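Segregation and condensation protein B (Chlorobium tepidum TLS, PDB 1T6S) takes part in chromosome partitioning, probably as the winged-helix ScpB subunit that works with ScpA and the SMC protein. Local coordinates at residues Glu13-Ser18 with Gln30-Lys35; Asp46-Asp51 with Phe59-Ile64; Leu97-Val102 with Asp127-Arg132. One frame throughout, in Å; residues are numbered along the deposited sequence.

Contact 1 of 3, residues Glu13-Ser18 with Gln30-Lys35; sequences EALIFS and QITAHK
L15 stands out from helix 2-18 with its forked end set against two consecutive residues, I31 and T32, at the C-terminal end of helix 25-31. Both prongs of the leucine are used. CD2 lies against the branch methyl of the isoleucine, 3.9 Å from I31 CG2, while CD1 runs on past the same methyl to T32, where L15 CD1 and T32 CG2 meet at 3.6 Å. I31 CG2 therefore sits by both prongs; the two aliphatic chains cross obliquely, and the longer arm of the isoleucine brings I31 CD1 to 4.1 Å from L15 CD2.

The torsions explain which methyls are offered. I31 has CG1 beside the backbone N (chi1 -60°), which turns CG2 to the side facing the leucine. In T32 it is the methyl that lies next to the backbone N, while OG1 sits between N and the carbonyl carbon (chi1 63°) and bonds back to L28 O one helical turn earlier. The hydroxyl is thus engaged by a carbonyl of helix 25-31, and it is the methyl that is given to L15. Directly afterwards A33 takes a positive phi of 51° and the chain leaves the helix.

At its last residue, helix 2-18 is tied by S18 OG, which donates to A14 O at 2.8 Å.

This is a small surface contact between the first two helices of the N-terminal winged-helix domain. T32 and H34 also rest on L8 further up helix 2-18, while I16, next to L15, packs on Y68 and F70 of strand 67-72, and E13 OE1 is hydrogen-bonded to Y52 OH of helix 38-55.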
# COMPACT_ATOMS: atom_id res chain seq x y z
N GLU A 13 25.47 9.74 -19.73
CA GLU A 13 25.26 10.39 -18.45
C GLU A 13 23.85 10.97 -18.31
O GLU A 13 23.15 10.74 -17.31
CB GLU A 13 26.28 11.52 -18.25
CG GLU A 13 25.99 12.34 -17.00
CD GLU A 13 27.05 13.39 -16.75
OE1 GLU A 13 28.06 13.06 -16.08
OE2 GLU A 13 26.88 14.52 -17.25
N ALA A 14 23.45 11.72 -19.33
CA ALA A 14 22.12 12.35 -19.34
C ALA A 14 20.98 11.33 -19.24
O ALA A 14 20.00 11.55 -18.55
CB ALA A 14 21.95 13.20 -20.60
N LEU A 15 21.12 10.21 -19.95
CA LEU A 15 20.08 9.18 -19.93
C LEU A 15 20.03 8.49 -18.55
O LEU A 15 18.96 8.39 -17.94
CB LEU A 15 20.32 8.16 -21.05
CG LEU A 15 20.08 8.65 -22.50
CD1 LEU A 15 20.63 7.67 -23.51
CD2 LEU A 15 18.56 8.85 -22.74
N ILE A 16 21.18 8.04 -18.06
CA ILE A 16 21.23 7.37 -16.77
C ILE A 16 20.78 8.34 -15.67
O ILE A 16 20.07 7.96 -14.74
CB ILE A 16 22.65 6.85 -16.46
CG1 ILE A 16 23.06 5.84 -17.55
CG2 ILE A 16 22.69 6.18 -15.08
CD1 ILE A 16 24.48 5.34 -17.45
N PHE A 17 21.19 9.59 -15.78
CA PHE A 17 20.80 10.58 -14.79
C PHE A 17 19.30 10.88 -14.81
O PHE A 17 18.69 11.01 -13.75
CB PHE A 17 21.57 11.87 -15.04
CG PHE A 17 21.32 12.91 -14.01
CD1 PHE A 17 22.18 13.06 -12.93
CD2 PHE A 17 20.22 13.76 -14.12
CE1 PHE A 17 21.96 14.05 -11.98
CE2 PHE A 17 19.99 14.76 -13.18
CZ PHE A 17 20.86 14.90 -12.11
N SER A 18 18.71 10.99 -15.99
CA SER A 18 17.28 11.29 -16.14
C SER A 18 16.34 10.14 -15.79
O SER A 18 15.18 10.37 -15.44
CB SER A 18 16.97 11.69 -17.59
OG SER A 18 17.64 12.87 -17.98
N GLN A 30 19.73 1.63 -27.95
CA GLN A 30 18.66 2.03 -28.87
C GLN A 30 18.52 3.54 -28.95
O GLN A 30 18.37 4.10 -30.03
CB GLN A 30 17.30 1.43 -28.44
CG GLN A 30 16.13 1.90 -29.32
CD GLN A 30 14.76 1.59 -28.73
OE1 GLN A 30 14.53 1.78 -27.53
NE2 GLN A 30 13.83 1.13 -29.58
N ILE A 31 18.58 4.21 -27.80
CA ILE A 31 18.41 5.66 -27.79
C ILE A 31 19.62 6.43 -28.35
O ILE A 31 19.44 7.43 -29.05
CB ILE A 31 18.06 6.17 -26.37
CG1 ILE A 31 16.75 5.52 -25.90
CG2 ILE A 31 17.94 7.69 -26.37
CD1 ILE A 31 16.32 5.85 -24.46
N THR A 32 20.83 5.97 -28.06
CA THR A 32 22.02 6.64 -28.56
C THR A 32 22.37 6.16 -29.97
O THR A 32 23.33 6.63 -30.58
CB THR A 32 23.23 6.39 -27.60
OG1 THR A 32 23.54 4.99 -27.57
CG2 THR A 32 22.90 6.84 -26.19
N ALA A 33 21.57 5.23 -30.48
CA ALA A 33 21.80 4.67 -31.80
C ALA A 33 23.25 4.18 -31.92
O ALA A 33 23.87 4.33 -32.98
CB ALA A 33 21.49 5.72 -32.90
N HIS A 34 23.77 3.62 -30.83
CA HIS A 34 25.14 3.07 -30.78
C HIS A 34 25.07 1.61 -30.36
O HIS A 34 24.48 1.29 -29.33
CB HIS A 34 26.01 3.84 -29.77
CG HIS A 34 27.45 3.42 -29.77
ND1 HIS A 34 28.33 3.80 -30.76
CD2 HIS A 34 28.15 2.62 -28.93
CE1 HIS A 34 29.51 3.26 -30.53
NE2 HIS A 34 29.43 2.54 -29.42
N LYS A 35 25.68 0.73 -31.16
CA LYS A 35 25.70 -0.71 -30.87
C LYS A 35 26.71 -1.10 -29.79
O LYS A 35 27.72 -1.76 -30.07
CB LYS A 35 25.99 -1.52 -32.14
CG LYS A 35 24.89 -1.46 -33.21
CD LYS A 35 25.33 -2.21 -34.46
CE LYS A 35 24.20 -2.31 -35.49
NZ LYS A 35 23.59 -0.98 -35.77

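Contact 2 of 3, residues Asp46-Asp51 with Phe59-Ile64; sequences DELNRD and FRIHAI. With NO3 (nitrate ion), chain L; NO3 (nitrate ion), chain H.
The amide of N49 grips the backbone of I61 with two hydrogen bonds. N49 OD1 accepts a hydrogen bond from I61 N at 2.7 Å, nearly straight (163°) and on a lone pair in the carbonyl plane; N49 ND2 returns a bond to I61 O at 2.9 Å, again in plane and on a lone pair. With CG beside its own backbone N (chi1 -83°), the asparagine lays its amide along the strand, and the paired bonds fix its rotation. With a leucine in its place both bonds would go, and I61 N and O would probably be left without these mates on the helix side. N49 OD1 also lies close to R60 CA, at 3.4 Å.

Strand 59-64 is the first strand of the wing hairpin of a winged helix, and the 46-51 part of helix 38-55 runs nearly antiparallel beside it, the axes of the two short segments at 159°. R60 and H62 pair through their backbones with L71 and R69 of strand 67-72, while I61, between them, turns its N and O to N49. R60 bends at chi2, passing its CD by the same asparagine; R60 NH1 donates to F59 O, and NH2 forms a salt bridge with E53.

Farther along the strand, H62 ND1 donates to two oxygens, O1 and O3, of one nitrate lying at the ring edge, and A63 N binds O2 of a second nitrate; both ions probably came from the crystallisation liquor.

One residue before N49, L48 CD1 meets I61 CD1 at 3.8 Å, and I61 goes on to pack against V45, Y52, Y68 and F70.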
# COMPACT_ATOMS: atom_id res chain seq x y z
N ASP A 46 32.68 3.41 -16.48
CA ASP A 46 33.86 3.54 -15.63
C ASP A 46 34.51 4.91 -15.81
O ASP A 46 34.91 5.54 -14.83
CB ASP A 46 34.92 2.46 -15.94
CG ASP A 46 34.47 1.06 -15.56
OD1 ASP A 46 33.58 0.91 -14.70
OD2 ASP A 46 35.02 0.09 -16.11
N GLU A 47 34.62 5.38 -17.06
CA GLU A 47 35.22 6.68 -17.33
C GLU A 47 34.44 7.80 -16.64
O GLU A 47 35.03 8.69 -16.02
CB GLU A 47 35.30 6.95 -18.84
CG GLU A 47 35.86 8.34 -19.18
CD GLU A 47 36.31 8.49 -20.64
OE1 GLU A 47 36.28 7.49 -21.40
OE2 GLU A 47 36.72 9.62 -21.02
N LEU A 48 33.11 7.76 -16.74
CA LEU A 48 32.28 8.77 -16.10
C LEU A 48 32.55 8.73 -14.59
O LEU A 48 32.80 9.77 -13.97
CB LEU A 48 30.78 8.51 -16.37
CG LEU A 48 30.27 8.72 -17.82
CD1 LEU A 48 28.80 8.31 -17.93
CD2 LEU A 48 30.45 10.18 -18.21
N ASN A 49 32.49 7.54 -13.99
CA ASN A 49 32.75 7.40 -12.56
C ASN A 49 34.15 7.93 -12.21
O ASN A 49 34.36 8.47 -11.12
CB ASN A 49 32.60 5.95 -12.10
CG ASN A 49 31.14 5.56 -11.81
OD1 ASN A 49 30.34 6.40 -11.36
ND2 ASN A 49 30.80 4.30 -12.05
N ARG A 50 35.10 7.79 -13.13
CA ARG A 50 36.44 8.31 -12.87
C ARG A 50 36.38 9.84 -12.83
O ARG A 50 37.03 10.47 -11.98
CB ARG A 50 37.44 7.81 -13.93
CG ARG A 50 38.26 6.62 -13.44
CD ARG A 50 39.42 6.28 -14.40
NE ARG A 50 38.97 5.62 -15.62
CZ ARG A 50 38.58 4.35 -15.68
NH1 ARG A 50 38.59 3.59 -14.59
NH2 ARG A 50 38.19 3.84 -16.83
N ASP A 51 35.60 10.45 -13.72
CA ASP A 51 35.46 11.91 -13.73
C ASP A 51 34.75 12.42 -12.46
O ASP A 51 35.06 13.52 -11.98
CB ASP A 51 34.66 12.39 -14.95
CG ASP A 51 35.45 12.27 -16.25
OD1 ASP A 51 36.65 12.63 -16.25
OD2 ASP A 51 34.87 11.82 -17.28
N PHE A 59 28.15 11.51 -6.04
CA PHE A 59 27.39 10.38 -6.55
C PHE A 59 28.21 9.53 -7.53
O PHE A 59 29.26 9.96 -8.03
CB PHE A 59 26.11 10.87 -7.23
CG PHE A 59 26.31 12.06 -8.13
CD1 PHE A 59 26.93 11.92 -9.36
CD2 PHE A 59 25.90 13.33 -7.74
CE1 PHE A 59 27.14 13.02 -10.19
CE2 PHE A 59 26.11 14.44 -8.55
CZ PHE A 59 26.72 14.29 -9.78
N ARG A 60 27.72 8.32 -7.79
CA ARG A 60 28.39 7.38 -8.70
C ARG A 60 27.37 6.53 -9.41
O ARG A 60 26.28 6.29 -8.89
CB ARG A 60 29.32 6.42 -7.94
CG ARG A 60 30.49 7.06 -7.21
CD ARG A 60 31.57 7.59 -8.14
NE ARG A 60 32.73 8.09 -7.40
CZ ARG A 60 32.77 9.26 -6.77
NH1 ARG A 60 31.72 10.08 -6.80
NH2 ARG A 60 33.86 9.61 -6.09
N ILE A 61 27.74 6.06 -10.61
CA ILE A 61 26.87 5.17 -11.36
C ILE A 61 27.21 3.72 -10.95
O ILE A 61 28.37 3.32 -10.92
CB ILE A 61 27.06 5.33 -12.90
CG1 ILE A 61 26.56 6.71 -13.35
CG2 ILE A 61 26.30 4.23 -13.63
CD1 ILE A 61 26.99 7.11 -14.76
N HIS A 62 26.16 2.97 -10.61
CA HIS A 62 26.27 1.58 -10.19
C HIS A 62 25.51 0.62 -11.11
O HIS A 62 24.37 0.89 -11.54
CB HIS A 62 25.71 1.42 -8.77
CG HIS A 62 26.48 2.15 -7.72
ND1 HIS A 62 27.40 1.52 -6.91
CD2 HIS A 62 26.47 3.44 -7.34
CE1 HIS A 62 27.91 2.40 -6.07
NE2 HIS A 62 27.37 3.57 -6.31
N ALA A 63 26.14 -0.51 -11.40
CA ALA A 63 25.55 -1.54 -12.24
C ALA A 63 24.86 -2.51 -11.30
O ALA A 63 25.52 -3.33 -10.64
CB ALA A 63 26.64 -2.27 -13.02
N ILE A 64 23.54 -2.43 -11.20
CA ILE A 64 22.79 -3.33 -10.33
C ILE A 64 21.87 -4.21 -11.17
O ILE A 64 20.95 -3.71 -11.81
CB ILE A 64 21.91 -2.56 -9.29
CG1 ILE A 64 22.74 -1.50 -8.56
CG2 ILE A 64 21.36 -3.54 -8.27
CD1 ILE A 64 24.01 -2.03 -7.92
N NO3 L . 27.49 -1.71 -7.74
O1 NO3 L . 26.87 -1.31 -6.74
O2 NO3 L . 27.48 -2.88 -7.95
O3 NO3 L . 28.05 -0.88 -8.42
N NO3 H . 29.64 -0.02 -11.98
O1 NO3 H . 30.87 -0.13 -11.96
O2 NO3 H . 29.02 -0.59 -11.12
O3 NO3 H . 29.16 0.65 -12.87

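Contact 3 of 3, residues Leu97-Val102 with Asp127-Arg132; sequences LEVLAV and DRLLAR. With NO3 (nitrate ion), chain C.
V99 and L100 on helix 87-106 receive L129 from helix 125-131. This joins the first and third helices of the C-terminal winged-helix domain, the third being in the position of the recognition helix of this fold.

Helix 125-131 opens with its amides turned to an anion: D127 N donates to nitrate O3 at 3.0 Å, and I126 N and K111 NZ bind the same ion, probably taken from the crystallisation liquor. R128, next along, lays its side chain on M96.

L129 carries the contact. With CG beside its backbone N (chi1 -68°), it carries its two methyls across to helix 87-106: L129 CD1 touches V99 CG1 at 3.8 Å and comes equally near the backbone, at L100 N, while L129 CD2 meets L100 CG, also at 3.8 Å. L100 itself has a chi1 of -133°, away from the staggered positions, and packs on L97 of the second subunit, so this buried patch adjoins the dimer interface.

L130 leans on I135 of strand 135-140. At the helix end R132 NE bonds to F160 O of the second subunit, and R132 NH1 curls back to R128 O at 3.0 Å, coming from above the carbonyl plane.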
# COMPACT_ATOMS: atom_id res chain seq x y z
N LEU A 97 1.45 0.24 8.42
CA LEU A 97 1.72 -1.07 7.83
C LEU A 97 1.47 -2.24 8.78
O LEU A 97 0.88 -3.25 8.38
CB LEU A 97 3.17 -1.12 7.31
CG LEU A 97 3.39 -0.26 6.05
CD1 LEU A 97 4.83 -0.42 5.59
CD2 LEU A 97 2.45 -0.70 4.94
N GLU A 98 1.91 -2.11 10.03
CA GLU A 98 1.71 -3.17 11.04
C GLU A 98 0.22 -3.40 11.32
O GLU A 98 -0.23 -4.54 11.38
CB GLU A 98 2.43 -2.82 12.36
CG GLU A 98 3.94 -2.97 12.33
CD GLU A 98 4.63 -2.69 13.68
OE1 GLU A 98 5.86 -2.88 13.78
OE2 GLU A 98 3.94 -2.27 14.64
N VAL A 99 -0.53 -2.32 11.51
CA VAL A 99 -1.95 -2.47 11.77
C VAL A 99 -2.61 -3.11 10.53
O VAL A 99 -3.41 -4.05 10.64
CB VAL A 99 -2.62 -1.10 12.13
CG1 VAL A 99 -4.15 -1.24 12.19
CG2 VAL A 99 -2.09 -0.61 13.48
N LEU A 100 -2.26 -2.62 9.34
CA LEU A 100 -2.79 -3.18 8.09
C LEU A 100 -2.51 -4.67 8.01
O LEU A 100 -3.35 -5.46 7.57
CB LEU A 100 -2.13 -2.53 6.87
CG LEU A 100 -3.08 -2.08 5.77
CD1 LEU A 100 -2.29 -1.71 4.52
CD2 LEU A 100 -4.10 -3.15 5.48
N ALA A 101 -1.30 -5.05 8.42
CA ALA A 101 -0.87 -6.44 8.41
C ALA A 101 -1.72 -7.27 9.37
O ALA A 101 -2.10 -8.39 9.04
CB ALA A 101 0.62 -6.52 8.82
N VAL A 102 -1.99 -6.73 10.56
CA VAL A 102 -2.80 -7.42 11.56
C VAL A 102 -4.23 -7.63 11.04
O VAL A 102 -4.82 -8.69 11.22
CB VAL A 102 -2.84 -6.63 12.90
CG1 VAL A 102 -3.76 -7.33 13.91
CG2 VAL A 102 -1.42 -6.54 13.50
N ASP A 127 -8.18 4.85 11.81
CA ASP A 127 -8.77 6.00 11.14
C ASP A 127 -8.00 6.32 9.87
O ASP A 127 -8.59 6.63 8.83
CB ASP A 127 -8.79 7.24 12.04
CG ASP A 127 -9.89 7.21 13.09
OD1 ASP A 127 -10.92 6.55 12.87
OD2 ASP A 127 -9.72 7.86 14.14
N ARG A 128 -6.67 6.25 9.94
CA ARG A 128 -5.85 6.55 8.77
C ARG A 128 -6.10 5.56 7.64
O ARG A 128 -6.25 5.95 6.49
CB ARG A 128 -4.36 6.58 9.15
CG ARG A 128 -4.01 7.65 10.17
CD ARG A 128 -2.52 7.99 10.17
NE ARG A 128 -1.68 6.83 10.50
CZ ARG A 128 -1.39 6.42 11.73
NH1 ARG A 128 -1.86 7.08 12.78
NH2 ARG A 128 -0.63 5.34 11.90
N LEU A 129 -6.21 4.29 7.99
CA LEU A 129 -6.44 3.25 6.99
C LEU A 129 -7.84 3.36 6.39
O LEU A 129 -8.04 3.09 5.20
CB LEU A 129 -6.19 1.86 7.61
CG LEU A 129 -4.71 1.58 7.99
CD1 LEU A 129 -4.59 0.26 8.72
CD2 LEU A 129 -3.87 1.56 6.70
N LEU A 130 -8.81 3.78 7.20
CA LEU A 130 -10.18 3.95 6.69
C LEU A 130 -10.23 5.14 5.73
O LEU A 130 -10.86 5.06 4.69
CB LEU A 130 -11.16 4.18 7.85
CG LEU A 130 -11.58 2.96 8.68
CD1 LEU A 130 -12.14 3.44 10.02
CD2 LEU A 130 -12.62 2.12 7.93
N ALA A 131 -9.56 6.23 6.10
CA ALA A 131 -9.52 7.43 5.27
C ALA A 131 -8.84 7.17 3.91
O ALA A 131 -9.08 7.89 2.94
CB ALA A 131 -8.82 8.57 6.02
N ARG A 132 -8.01 6.13 3.85
CA ARG A 132 -7.31 5.76 2.62
C ARG A 132 -8.02 4.64 1.87
O ARG A 132 -7.56 4.19 0.82
CB ARG A 132 -5.87 5.32 2.95
CG ARG A 132 -5.01 6.47 3.43
CD ARG A 132 -3.79 6.00 4.20
NE ARG A 132 -2.90 7.12 4.51
CZ ARG A 132 -3.22 8.15 5.28
NH1 ARG A 132 -4.43 8.22 5.83
NH2 ARG A 132 -2.34 9.13 5.47
N NO3 C . -7.65 4.11 15.50
O1 NO3 C . -8.31 3.96 16.55
O2 NO3 C . -6.74 3.35 15.32
O3 NO3 C . -7.98 4.99 14.75

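From the N terminus, the chain runs along helix 2-18, and contact 1 closes an excursion of 11 residues, part of it helix 25-31 itself. Contact 2 then spans seven residues, the last turn of helix 38-55 and the short link into the wing. These two touch: E13 packs on L48, and I16 on I61, so helix 2-18 is shared between them in one N-terminal domain. Contact 3 closes a longer excursion of 24 residues, more than half of them helical, in the C-terminal domain, about 41 Å from contact 2 between centres. All three follow in series, none nested or crossing. Contacts 2 and 3 both also touch the second subunit.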